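Local atomic coordinates of sensor protein (Rhodopseudomonas palustris, PDB entry 2OOL), a protein that senses light through a biliverdin chromophore bound by the PAS-GAF fragment described here and, as a full-length bacteriophytochrome, probably signals as a histidine kinase. Residues D126-L131 with D246-L251; P135-R140 with F305-V310; R181-Q186 with M295-N300. One frame throughout, in Å; residues are numbered along the deposited sequence.

In the fold
Along the chain the segments run 126-131, 135-140, 181-186, 246-251, 295-300 and 305-310, so contact 1 interlaces with both others and contact 3 nests inside the loop closed by contact 2. Contact 1 sits at the hairpin turn opening strand 128-134, an inner PAS-sheet strand, and contact 3 in the GAF sheet, under the chromophore. Their centres are about 33 Å apart, on opposite sides of the chain's centre. Contact 2 ties the segment leaving strand 128-134 to the start of helix 308-332, which follows strand 291-300; its centre is about 27 Å from contact 1 and about 19 Å from contact 3. Contacts 1 and 2 join the domains; contact 3 supplies part of the chromophore pocket.

Contact 1: D126-L131 with D246-L251; sequences DSIVIL and DINPRL
An Asx turn headed by N248, in the GAF excursion that follows strand 241-244, meets the hairpin turn D126-S127 that leads into strand 128-134 of the PAS sheet. Strand 241-244 pairs with strand 38-39 at the end of that same sheet, an intertwining of the two domains consistent with the knot known from phytochromes. D126 and S127 both have positive phi angles, as in a type I' turn, and this presents the D126 carbonyl to the excursion. N248 ND2 donates to D126 O at 3.0 Å, an almost straight bond (173°) that reaches a lone pair in the carbonyl plane and lies in the amide's own plane. The same nitrogen also donates to a water 2.8 Å from ND2, which passes a hydrogen bond on to D126 OD2, so one amide end grips both the backbone and the carboxylate of D126. The other end turns inward: N248 OD1 accepts from R250 N nearly in line with its C=O and from L251 N, at 2.9 Å, from well above the carbonyl plane. I128 supplies the apolar floor. Its CG1 stands between backbone N and carbonyl carbon (chi1 59°), which swings CG2 out against N248 OD1 and onto P249 CD, the latter at 3.7 Å. At the outer rim L251 CD1 covers D126 O at 3.5 Å and also touches the S127 hydroxyl. R250 lays its CG 3.4 Å from S127 O, then bends so that its guanidinium leads away from the turn. Because both ends of the N248 amide are used, its flip state is fixed: OD1 holds the excursion in shape while ND2 joins it to the PAS hairpin by one direct and one water-mediated link.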
loop_
_atom_site.group_PDB
_atom_site.type_symbol
_atom_site.label_atom_id
_atom_site.label_comp_id
_atom_site.label_asym_id
_atom_site.label_seq_id
_atom_site.Cartn_x
_atom_site.Cartn_y
_atom_site.Cartn_z
ATOM N N ASP A 126 24.903 -4.581 17.716
ATOM C CA ASP A 126 26.268 -4.835 18.239
ATOM C C ASP A 126 27.295 -3.796 17.965
ATOM O O ASP A 126 28.473 -4.084 17.670
ATOM C CB ASP A 126 26.784 -6.186 17.759
ATOM C CG ASP A 126 26.062 -7.357 18.457
ATOM O OD1 ASP A 126 25.065 -7.119 19.174
ATOM O OD2 ASP A 126 26.554 -8.506 18.361
ATOM N N SER A 127 26.887 -2.553 18.142
ATOM C CA SER A 127 27.809 -1.450 18.075
ATOM C C SER A 127 28.370 -1.268 16.676
ATOM O O SER A 127 29.337 -0.531 16.483
ATOM C CB SER A 127 28.929 -1.628 19.165
ATOM O OG SER A 127 28.349 -2.353 20.278
ATOM N N ILE A 128 27.749 -1.907 15.670
ATOM C CA ILE A 128 28.203 -1.752 14.276
ATOM C C ILE A 128 27.072 -1.523 13.297
ATOM O O ILE A 128 25.922 -1.759 13.611
ATOM C CB ILE A 128 29.059 -2.976 13.793
ATOM C CG1 ILE A 128 28.269 -4.279 13.886
ATOM C CG2 ILE A 128 30.393 -3.059 14.588
ATOM C CD1 ILE A 128 28.789 -5.364 13.019
ATOM N N VAL A 129 27.422 -1.152 12.067
ATOM C CA VAL A 129 26.455 -0.852 11.017
ATOM C C VAL A 129 26.704 -1.794 9.889
ATOM O O VAL A 129 27.828 -1.919 9.456
ATOM C CB VAL A 129 26.653 0.593 10.492
ATOM C CG1 VAL A 129 25.673 0.891 9.374
ATOM C CG2 VAL A 129 26.528 1.603 11.656
ATOM N N ILE A 130 25.646 -2.458 9.428
ATOM C CA ILE A 130 25.713 -3.434 8.378
ATOM C C ILE A 130 24.883 -2.833 7.238
ATOM O O ILE A 130 23.755 -2.417 7.464
ATOM C CB ILE A 130 25.137 -4.782 8.827
ATOM C CG1 ILE A 130 26.033 -5.457 9.879
ATOM C CG2 ILE A 130 24.889 -5.727 7.621
ATOM C CD1 ILE A 130 25.578 -6.833 10.395
ATOM N N LEU A 131 25.480 -2.730 6.055
ATOM C CA LEU A 131 24.773 -2.316 4.847
ATOM C C LEU A 131 24.635 -3.509 3.917
ATOM O O LEU A 131 25.608 -4.195 3.643
ATOM C CB LEU A 131 25.526 -1.193 4.156
ATOM C CG LEU A 131 25.010 -0.773 2.747
ATOM C CD1 LEU A 131 23.620 -0.121 2.819
ATOM C CD2 LEU A 131 25.966 0.144 2.066
ATOM N N ASP A 246 35.237 -12.332 9.322
ATOM C CA ASP A 246 34.032 -12.589 10.100
ATOM C C ASP A 246 34.348 -12.156 11.521
ATOM O O ASP A 246 34.471 -13.002 12.419
ATOM C CB ASP A 246 33.665 -14.092 9.990
ATOM C CG ASP A 246 32.442 -14.482 10.815
ATOM O OD1 ASP A 246 31.614 -13.583 11.152
ATOM O OD2 ASP A 246 32.321 -15.719 11.121
ATOM N N ILE A 247 34.512 -10.845 11.716
ATOM C CA ILE A 247 34.894 -10.272 12.999
ATOM C C ILE A 247 34.213 -8.929 13.212
ATOM O O ILE A 247 34.261 -8.069 12.328
ATOM C CB ILE A 247 36.423 -9.929 13.080
ATOM C CG1 ILE A 247 37.291 -11.165 12.857
ATOM C CG2 ILE A 247 36.763 -9.313 14.444
ATOM C CD1 ILE A 247 38.789 -10.822 12.603
ATOM N N ASN A 248 33.578 -8.740 14.365
ATOM C CA ASN A 248 32.964 -7.483 14.699
ATOM C C ASN A 248 34.106 -6.553 15.136
ATOM O O ASN A 248 34.868 -6.890 16.037
ATOM C CB ASN A 248 31.908 -7.713 15.771
ATOM C CG ASN A 248 31.312 -6.433 16.291
ATOM O OD1 ASN A 248 32.024 -5.457 16.511
ATOM N ND2 ASN A 248 29.995 -6.431 16.517
ATOM N N PRO A 249 34.285 -5.415 14.434
ATOM C CA PRO A 249 35.467 -4.576 14.714
ATOM C C PRO A 249 35.392 -3.855 16.047
ATOM O O PRO A 249 36.447 -3.483 16.605
ATOM C CB PRO A 249 35.460 -3.565 13.552
ATOM C CG PRO A 249 34.043 -3.421 13.231
ATOM C CD PRO A 249 33.450 -4.813 13.371
ATOM N N ARG A 250 34.193 -3.618 16.568
ATOM C CA ARG A 250 34.106 -2.912 17.865
ATOM C C ARG A 250 34.216 -3.889 19.066
ATOM O O ARG A 250 34.885 -3.596 20.018
ATOM C CB ARG A 250 32.788 -2.119 17.951
ATOM C CG ARG A 250 32.689 -0.879 17.042
ATOM C CD ARG A 250 33.836 0.075 17.232
ATOM N NE ARG A 250 34.759 0.045 16.093
ATOM C CZ ARG A 250 36.079 0.278 16.142
ATOM N NH1 ARG A 250 36.710 0.514 17.300
ATOM N NH2 ARG A 250 36.782 0.235 15.008
ATOM N N LEU A 251 33.534 -5.054 18.987
ATOM C CA LEU A 251 33.386 -5.951 20.139
ATOM C C LEU A 251 34.223 -7.213 20.076
ATOM O O LEU A 251 34.521 -7.777 21.150
ATOM C CB LEU A 251 31.954 -6.337 20.341
ATOM C CG LEU A 251 30.966 -5.177 20.441
ATOM C CD1 LEU A 251 29.590 -5.782 20.469
ATOM C CD2 LEU A 251 31.180 -4.220 21.645
HETATM O O HOH W 1 28.296 -8.624 15.941
#

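Contact 2: P135-R140 with F305-V310; sequences PRDESR and FVSYEV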
loop_
_atom_site.group_PDB
_atom_site.type_symbol
_atom_site.label_atom_id
_atom_site.label_comp_id
_atom_site.label_asym_id
_atom_site.label_seq_id
_atom_site.Cartn_x
_atom_site.Cartn_y
_atom_site.Cartn_z
ATOM N N PRO A 135 18.866 -6.456 -5.097
ATOM C CA PRO A 135 18.269 -5.935 -6.317
ATOM C C PRO A 135 17.065 -5.049 -6.029
ATOM O O PRO A 135 16.369 -5.233 -5.026
ATOM C CB PRO A 135 17.823 -7.188 -7.081
ATOM C CG PRO A 135 18.431 -8.352 -6.378
ATOM C CD PRO A 135 18.744 -7.916 -4.982
ATOM N N ARG A 136 16.811 -4.099 -6.904
ATOM C CA ARG A 136 15.738 -3.155 -6.693
ATOM C C ARG A 136 14.354 -3.701 -7.052
ATOM O O ARG A 136 14.221 -4.662 -7.800
ATOM C CB ARG A 136 15.981 -1.893 -7.526
ATOM C CG ARG A 136 17.309 -1.212 -7.242
ATOM C CD ARG A 136 17.324 0.244 -7.676
ATOM N NE ARG A 136 16.254 0.996 -7.032
ATOM C CZ ARG A 136 15.945 2.265 -7.307
ATOM N NH1 ARG A 136 16.666 2.978 -8.194
ATOM N NH2 ARG A 136 14.937 2.857 -6.664
ATOM N N ASP A 137 13.340 -3.019 -6.544
ATOM C CA ASP A 137 11.981 -3.317 -6.890
ATOM C C ASP A 137 11.747 -3.041 -8.374
ATOM O O ASP A 137 12.140 -1.985 -8.886
ATOM C CB ASP A 137 11.023 -2.482 -6.047
ATOM C CG ASP A 137 9.573 -2.871 -6.274
ATOM O OD1 ASP A 137 9.107 -3.875 -5.682
ATOM O OD2 ASP A 137 8.910 -2.165 -7.052
ATOM N N GLU A 138 11.109 -3.995 -9.051
ATOM C CA GLU A 138 10.928 -3.928 -10.526
ATOM C C GLU A 138 9.496 -3.749 -11.036
ATOM O O GLU A 138 9.239 -4.036 -12.201
ATOM C CB GLU A 138 11.485 -5.217 -11.177
ATOM C CG GLU A 138 12.939 -5.145 -11.689
ATOM C CD GLU A 138 13.391 -6.487 -12.323
ATOM O OE1 GLU A 138 13.080 -6.722 -13.531
ATOM O OE2 GLU A 138 14.048 -7.296 -11.603
ATOM N N SER A 139 8.539 -3.286 -10.246
ATOM C CA SER A 139 7.143 -3.372 -10.783
ATOM C C SER A 139 6.736 -2.259 -11.757
ATOM O O SER A 139 6.972 -1.068 -11.552
ATOM C CB SER A 139 6.078 -3.534 -9.686
ATOM O OG SER A 139 4.779 -3.685 -10.280
ATOM N N ARG A 140 6.064 -2.665 -12.823
ATOM C CA ARG A 140 5.439 -1.701 -13.699
ATOM C C ARG A 140 3.991 -1.424 -13.220
ATOM O O ARG A 140 3.223 -0.785 -13.959
ATOM C CB ARG A 140 5.448 -2.196 -15.163
ATOM C CG ARG A 140 6.730 -2.964 -15.627
ATOM C CD ARG A 140 6.513 -3.510 -17.078
ATOM N NE ARG A 140 7.512 -4.496 -17.549
ATOM C CZ ARG A 140 7.453 -5.110 -18.738
ATOM N NH1 ARG A 140 6.448 -4.849 -19.570
ATOM N NH2 ARG A 140 8.388 -5.991 -19.103
ATOM N N PHE A 305 13.078 -14.148 -6.455
ATOM C CA PHE A 305 13.339 -13.056 -5.525
ATOM C C PHE A 305 12.124 -12.175 -5.381
ATOM O O PHE A 305 11.369 -11.986 -6.320
ATOM C CB PHE A 305 14.519 -12.209 -6.004
ATOM C CG PHE A 305 14.923 -11.098 -5.042
ATOM C CD1 PHE A 305 14.731 -9.759 -5.379
ATOM C CD2 PHE A 305 15.476 -11.399 -3.805
ATOM C CE1 PHE A 305 15.097 -8.747 -4.522
ATOM C CE2 PHE A 305 15.841 -10.397 -2.922
ATOM C CZ PHE A 305 15.652 -9.040 -3.291
ATOM N N VAL A 306 11.948 -11.640 -4.190
ATOM C CA VAL A 306 10.883 -10.717 -3.888
ATOM C C VAL A 306 11.533 -9.462 -3.311
ATOM O O VAL A 306 12.366 -9.551 -2.378
ATOM C CB VAL A 306 9.848 -11.354 -2.856
ATOM C CG1 VAL A 306 8.699 -10.392 -2.547
ATOM C CG2 VAL A 306 9.292 -12.643 -3.400
ATOM N N SER A 307 11.236 -8.298 -3.892
ATOM C CA SER A 307 11.963 -7.047 -3.497
ATOM C C SER A 307 11.682 -6.621 -2.063
ATOM O O SER A 307 10.715 -7.036 -1.473
ATOM C CB SER A 307 11.601 -5.884 -4.416
ATOM O OG SER A 307 10.321 -5.363 -4.065
ATOM N N TYR A 308 12.514 -5.762 -1.487
ATOM C CA TYR A 308 12.331 -5.381 -0.109
ATOM C C TYR A 308 10.935 -4.786 0.143
ATOM O O TYR A 308 10.306 -5.057 1.187
ATOM C CB TYR A 308 13.365 -4.360 0.269
ATOM C CG TYR A 308 13.499 -4.121 1.741
ATOM C CD1 TYR A 308 14.227 -4.991 2.529
ATOM C CD2 TYR A 308 12.922 -3.022 2.334
ATOM C CE1 TYR A 308 14.379 -4.759 3.881
ATOM C CE2 TYR A 308 13.074 -2.779 3.684
ATOM C CZ TYR A 308 13.785 -3.655 4.448
ATOM O OH TYR A 308 13.948 -3.423 5.803
ATOM N N GLU A 309 10.486 -3.935 -0.788
ATOM C CA GLU A 309 9.237 -3.227 -0.655
ATOM C C GLU A 309 8.041 -4.202 -0.723
ATOM O O GLU A 309 7.068 -4.014 0.000
ATOM C CB GLU A 309 9.074 -2.142 -1.755
ATOM C CG GLU A 309 10.095 -0.978 -1.722
ATOM C CD GLU A 309 11.303 -1.199 -2.635
ATOM O OE1 GLU A 309 11.730 -2.372 -2.799
ATOM O OE2 GLU A 309 11.815 -0.193 -3.201
ATOM N N VAL A 310 8.125 -5.239 -1.558
ATOM C CA VAL A 310 7.098 -6.269 -1.566
ATOM C C VAL A 310 7.047 -7.046 -0.247
ATOM O O VAL A 310 5.951 -7.373 0.242
ATOM C CB VAL A 310 7.188 -7.197 -2.779
ATOM C CG1 VAL A 310 6.153 -8.353 -2.657
ATOM C CG2 VAL A 310 6.901 -6.389 -4.084
HETATM O O HOH W 2 13.574 -0.543 -5.243
#
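D137 and S307 form the polar heart of this contact, where the segment leaving PAS strand 128-134 toward helix 142-157 passes the N-terminus of the long helix 308-332. S307 is the N-cap residue. S307 OG donates to D137 OD1 at 2.5 Å, meeting the lone pair that faces away from the other carboxylate oxygen, and accepts a weak capping bond from V310 N at 3.3 Å. The S307 OG lies between backbone N and carbonyl carbon (chi1 77°), a setting that lets one oxygen serve both the helix and D137. V310 CG2 closes on D137 OD1 from the helix side, and E309 OE1 packs 3.3 Å from D137 CB. D137 OD2 turns back to its own segment and takes a weak bond from S139 N. Farther up the chain the packing is apolar: P135 lays CG over one face of the F305 ring, 4.2 Å from its centroid, a CH-pi contact, while P135 CD touches F305 CZ at 3.7 Å. H42 meets the same ring obliquely. The outer side is looser and wetter. There both acids are partly exposed, and a water accepts from D137 N and donates to E309 OE2, bridging the segments. R150 of the second subunit packs on both D137 and E309, placing this edge next to the dimer partner; it may ease the like charges of D137 OD1 and E309 OE1, 4.2 Å apart. With an alanine at D137, the S307 hydroxyl would probably be left without its acceptor, held only by the weak bond from V310 N, and the two segments would lose their only direct hydrogen bond. D137 thus joins the segment leaving the PAS strand to the helix cap through the S307 hydroxyl.

Contact 3: R181-Q186 with M295-N300; sequences RIKVYQ and MISCHN. With LBV (3-[2-[(Z)-[3-(2-carboxyethyl)-5-[(Z)-(4-ethenyl-3-methyl-5-oxidanylidene-pyrrol-2-ylidene)methyl]-4-methyl-pyrrol-1-ium -2-ylidene]methyl]-5-[(Z)-[(3E)-3-ethylidene-4-methyl-5-oxidanylidene-pyrrolidin-2-ylidene]methyl]-4-methyl-1H-pyrrol-3- yl]propanoic acid), chain C.
S297 and K183, a hydrogen-bonded antiparallel pair in the GAF sheet, lie beside the D-ring carbonyl of the biliverdin. With chi1 at -179°, S297 swings OG away from its backbone N and up to the chromophore, where S297 OG donates to LBV O_D at 2.7 Å. The H299 ring comes obliquely to the same oxygen, CE1 at 2.9 Å and NE2 at 3.1 Å from LBV O_D, while M295 CE rests 3.9 Å from LBV CMC. The second shell fixes the imidazole. R181 NH1 donates to H299 ND1 at 2.9 Å, a nearly straight bond (164°) lying close to the plane of each group, though the two planes are 65° apart, and K183 lays CE over the ring face, 4.0 Å from its centroid. The R181 guanidinium is held in turn by P205 O. Beneath, six backbone bonds zip strands 181-187 and 291-300 in register. The opposite face of the sheet is apolar: I182 CG2 meets I296 CG2 at 3.6 Å, and I182 CD1 presses on C298 CB, under helix 162-177. As ND1 is spent on the arginine, a neutral H299 would probably carry its proton on NE2, beside the chromophore carbonyl that S297 already binds.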
loop_
_atom_site.group_PDB
_atom_site.type_symbol
_atom_site.label_atom_id
_atom_site.label_comp_id
_atom_site.label_asym_id
_atom_site.label_seq_id
_atom_site.Cartn_x
_atom_site.Cartn_y
_atom_site.Cartn_z
ATOM N N ARG A 181 2.690 -21.089 -3.822
ATOM C CA ARG A 181 1.913 -21.616 -2.690
ATOM C C ARG A 181 2.175 -20.827 -1.428
ATOM O O ARG A 181 3.312 -20.710 -0.993
ATOM C CB ARG A 181 2.290 -23.079 -2.428
ATOM C CG ARG A 181 1.425 -23.781 -1.362
ATOM C CD ARG A 181 1.788 -25.251 -1.234
ATOM N NE ARG A 181 3.165 -25.466 -0.792
ATOM C CZ ARG A 181 3.849 -26.588 -0.989
ATOM N NH1 ARG A 181 5.059 -26.688 -0.525
ATOM N NH2 ARG A 181 3.334 -27.607 -1.629
ATOM N N ILE A 182 1.123 -20.251 -0.866
ATOM C CA ILE A 182 1.203 -19.513 0.375
ATOM C C ILE A 182 0.374 -20.249 1.419
ATOM O O ILE A 182 -0.791 -20.566 1.178
ATOM C CB ILE A 182 0.654 -18.083 0.205
ATOM C CG1 ILE A 182 1.257 -17.377 -1.022
ATOM C CG2 ILE A 182 0.816 -17.250 1.483
ATOM C CD1 ILE A 182 2.738 -17.347 -1.136
ATOM N N LYS A 183 0.976 -20.490 2.593
ATOM C CA LYS A 183 0.339 -21.242 3.694
ATOM C C LYS A 183 0.323 -20.403 4.953
ATOM O O LYS A 183 1.258 -19.718 5.224
ATOM C CB LYS A 183 1.114 -22.530 3.974
ATOM C CG LYS A 183 1.056 -23.568 2.785
ATOM C CD LYS A 183 2.288 -24.491 2.740
ATOM C CE LYS A 183 3.579 -23.721 2.503
ATOM N NZ LYS A 183 3.949 -23.481 1.106
ATOM N N VAL A 184 -0.748 -20.470 5.735
ATOM C CA VAL A 184 -0.725 -19.896 7.080
ATOM C C VAL A 184 -0.630 -21.083 8.037
ATOM O O VAL A 184 -1.448 -21.992 8.006
ATOM C CB VAL A 184 -1.943 -19.041 7.368
ATOM C CG1 VAL A 184 -1.830 -18.442 8.785
ATOM C CG2 VAL A 184 -2.040 -17.983 6.310
ATOM N N TYR A 185 0.411 -21.068 8.837
ATOM C CA TYR A 185 0.823 -22.179 9.685
ATOM C C TYR A 185 0.669 -21.687 11.112
ATOM O O TYR A 185 1.276 -20.678 11.469
ATOM C CB TYR A 185 2.314 -22.461 9.431
ATOM C CG TYR A 185 2.894 -23.678 10.126
ATOM C CD1 TYR A 185 3.812 -23.548 11.175
ATOM C CD2 TYR A 185 2.570 -24.943 9.716
ATOM C CE1 TYR A 185 4.364 -24.665 11.803
ATOM C CE2 TYR A 185 3.106 -26.083 10.352
ATOM C CZ TYR A 185 4.024 -25.931 11.387
ATOM O OH TYR A 185 4.540 -27.082 12.019
ATOM N N GLN A 186 -0.100 -22.406 11.929
ATOM C CA GLN A 186 -0.361 -21.978 13.303
ATOM C C GLN A 186 0.290 -22.953 14.263
ATOM O O GLN A 186 0.212 -24.165 14.058
ATOM C CB GLN A 186 -1.882 -21.974 13.595
ATOM C CG GLN A 186 -2.246 -21.396 14.967
ATOM C CD GLN A 186 -3.727 -21.534 15.297
ATOM O OE1 GLN A 186 -4.215 -20.959 16.266
ATOM N NE2 GLN A 186 -4.435 -22.284 14.502
ATOM N N MET A 295 3.158 -18.601 11.241
ATOM C CA MET A 295 3.953 -18.072 10.134
ATOM C C MET A 295 3.153 -18.119 8.832
ATOM O O MET A 295 2.348 -19.028 8.635
ATOM C CB MET A 295 5.192 -18.937 9.900
ATOM C CG MET A 295 6.000 -19.261 11.104
ATOM S SD MET A 295 7.538 -18.312 11.240
ATOM C CE MET A 295 8.602 -19.446 10.338
ATOM N N ILE A 296 3.364 -17.120 7.980
ATOM C CA ILE A 296 2.981 -17.167 6.579
ATOM C C ILE A 296 4.197 -17.689 5.851
ATOM O O ILE A 296 5.256 -17.082 5.889
ATOM C CB ILE A 296 2.615 -15.781 6.041
ATOM C CG1 ILE A 296 1.547 -15.156 6.940
ATOM C CG2 ILE A 296 2.153 -15.884 4.587
ATOM C CD1 ILE A 296 0.863 -13.927 6.366
ATOM N N SER A 297 4.056 -18.876 5.270
ATOM C CA SER A 297 5.141 -19.559 4.581
ATOM C C SER A 297 4.819 -19.620 3.081
ATOM O O SER A 297 3.760 -20.109 2.689
ATOM C CB SER A 297 5.231 -20.989 5.094
ATOM O OG SER A 297 6.279 -21.733 4.479
ATOM N N CYS A 298 5.750 -19.121 2.276
ATOM C CA CYS A 298 5.595 -18.928 0.850
ATOM C C CYS A 298 6.646 -19.787 0.101
ATOM O O CYS A 298 7.823 -19.623 0.285
ATOM C CB CYS A 298 5.797 -17.445 0.516
ATOM S SG CYS A 298 4.949 -16.208 1.571
ATOM N N HIS A 299 6.198 -20.699 -0.756
ATOM C CA HIS A 299 7.109 -21.562 -1.494
ATOM C C HIS A 299 6.936 -21.376 -3.007
ATOM O O HIS A 299 5.837 -21.105 -3.497
ATOM C CB HIS A 299 6.790 -23.016 -1.185
ATOM C CG HIS A 299 7.172 -23.452 0.188
ATOM N ND1 HIS A 299 6.705 -24.632 0.737
ATOM C CD2 HIS A 299 7.937 -22.856 1.144
ATOM C CE1 HIS A 299 7.190 -24.753 1.964
ATOM N NE2 HIS A 299 7.944 -23.698 2.231
ATOM N N ASN A 300 8.048 -21.519 -3.714
ATOM C CA ASN A 300 8.051 -21.522 -5.148
ATOM C C ASN A 300 8.848 -22.732 -5.642
ATOM O O ASN A 300 9.825 -23.141 -5.026
ATOM C CB ASN A 300 8.606 -20.201 -5.720
ATOM C CG ASN A 300 7.976 -19.859 -7.079
ATOM O OD1 ASN A 300 6.781 -19.619 -7.147
ATOM N ND2 ASN A 300 8.776 -19.862 -8.155
HETATM C C1A LBV C . 14.201 -29.877 10.198
HETATM C C1B LBV C . 15.638 -25.716 10.811
HETATM O O1B LBV C . 18.844 -20.279 9.375
HETATM C C1C LBV C . 12.335 -23.237 8.929
HETATM O O1C LBV C . 10.616 -19.712 5.514
HETATM C C1D LBV C . 8.363 -25.297 7.371
HETATM C C2A LBV C . 15.087 -30.618 11.169
HETATM C C2B LBV C . 16.436 -24.593 11.066
HETATM O O2B LBV C . 16.909 -19.239 9.527
HETATM C C2C LBV C . 11.491 -22.238 8.399
HETATM O O2C LBV C . 11.763 -21.443 4.751
HETATM C C2D LBV C . 7.263 -26.133 7.654
HETATM C C3A LBV C . 15.885 -29.408 11.688
HETATM C C3B LBV C . 15.784 -23.472 10.556
HETATM C C3C LBV C . 10.301 -22.862 8.062
HETATM C C3D LBV C . 6.339 -25.900 6.659
HETATM C C4A LBV C . 15.427 -28.225 11.046
HETATM C C4B LBV C . 14.539 -23.921 10.025
HETATM C C4C LBV C . 10.428 -24.232 8.349
HETATM C C4D LBV C . 6.895 -24.944 5.798
HETATM C CAA LBV C . 16.908 -29.432 12.662
HETATM C CAB LBV C . 16.326 -22.035 10.587
HETATM C CAC LBV C . 11.715 -20.723 8.179
HETATM C CAD LBV C . 5.130 -26.544 6.555
HETATM C CBA LBV C . 17.439 -30.654 13.485
HETATM C CBB LBV C . 16.891 -21.605 9.248
HETATM C CBC LBV C . 12.463 -20.465 6.834
HETATM C CBD LBV C . 4.206 -26.277 5.551
HETATM C CGB LBV C . 17.607 -20.249 9.403
HETATM C CGC LBV C . 11.536 -20.541 5.577
HETATM C CHB LBV C . 16.014 -26.973 11.307
HETATM C CHC LBV C . 13.640 -22.994 9.412
HETATM C CHD LBV C . 9.488 -25.253 8.185
HETATM C CMA LBV C . 15.975 -31.591 10.377
HETATM C CMB LBV C . 17.820 -24.590 11.754
HETATM C CMC LBV C . 9.107 -22.082 7.470
HETATM C CMD LBV C . 7.061 -27.116 8.828
HETATM N N_A LBV C . 14.449 -28.551 10.193
HETATM O O_A LBV C . 13.348 -30.409 9.493
HETATM N N_B LBV C . 14.526 -25.251 10.216
HETATM N N_C LBV C . 11.653 -24.392 8.854
HETATM N N_D LBV C . 8.106 -24.632 6.259
HETATM O O_D LBV C . 6.400 -24.449 4.770
#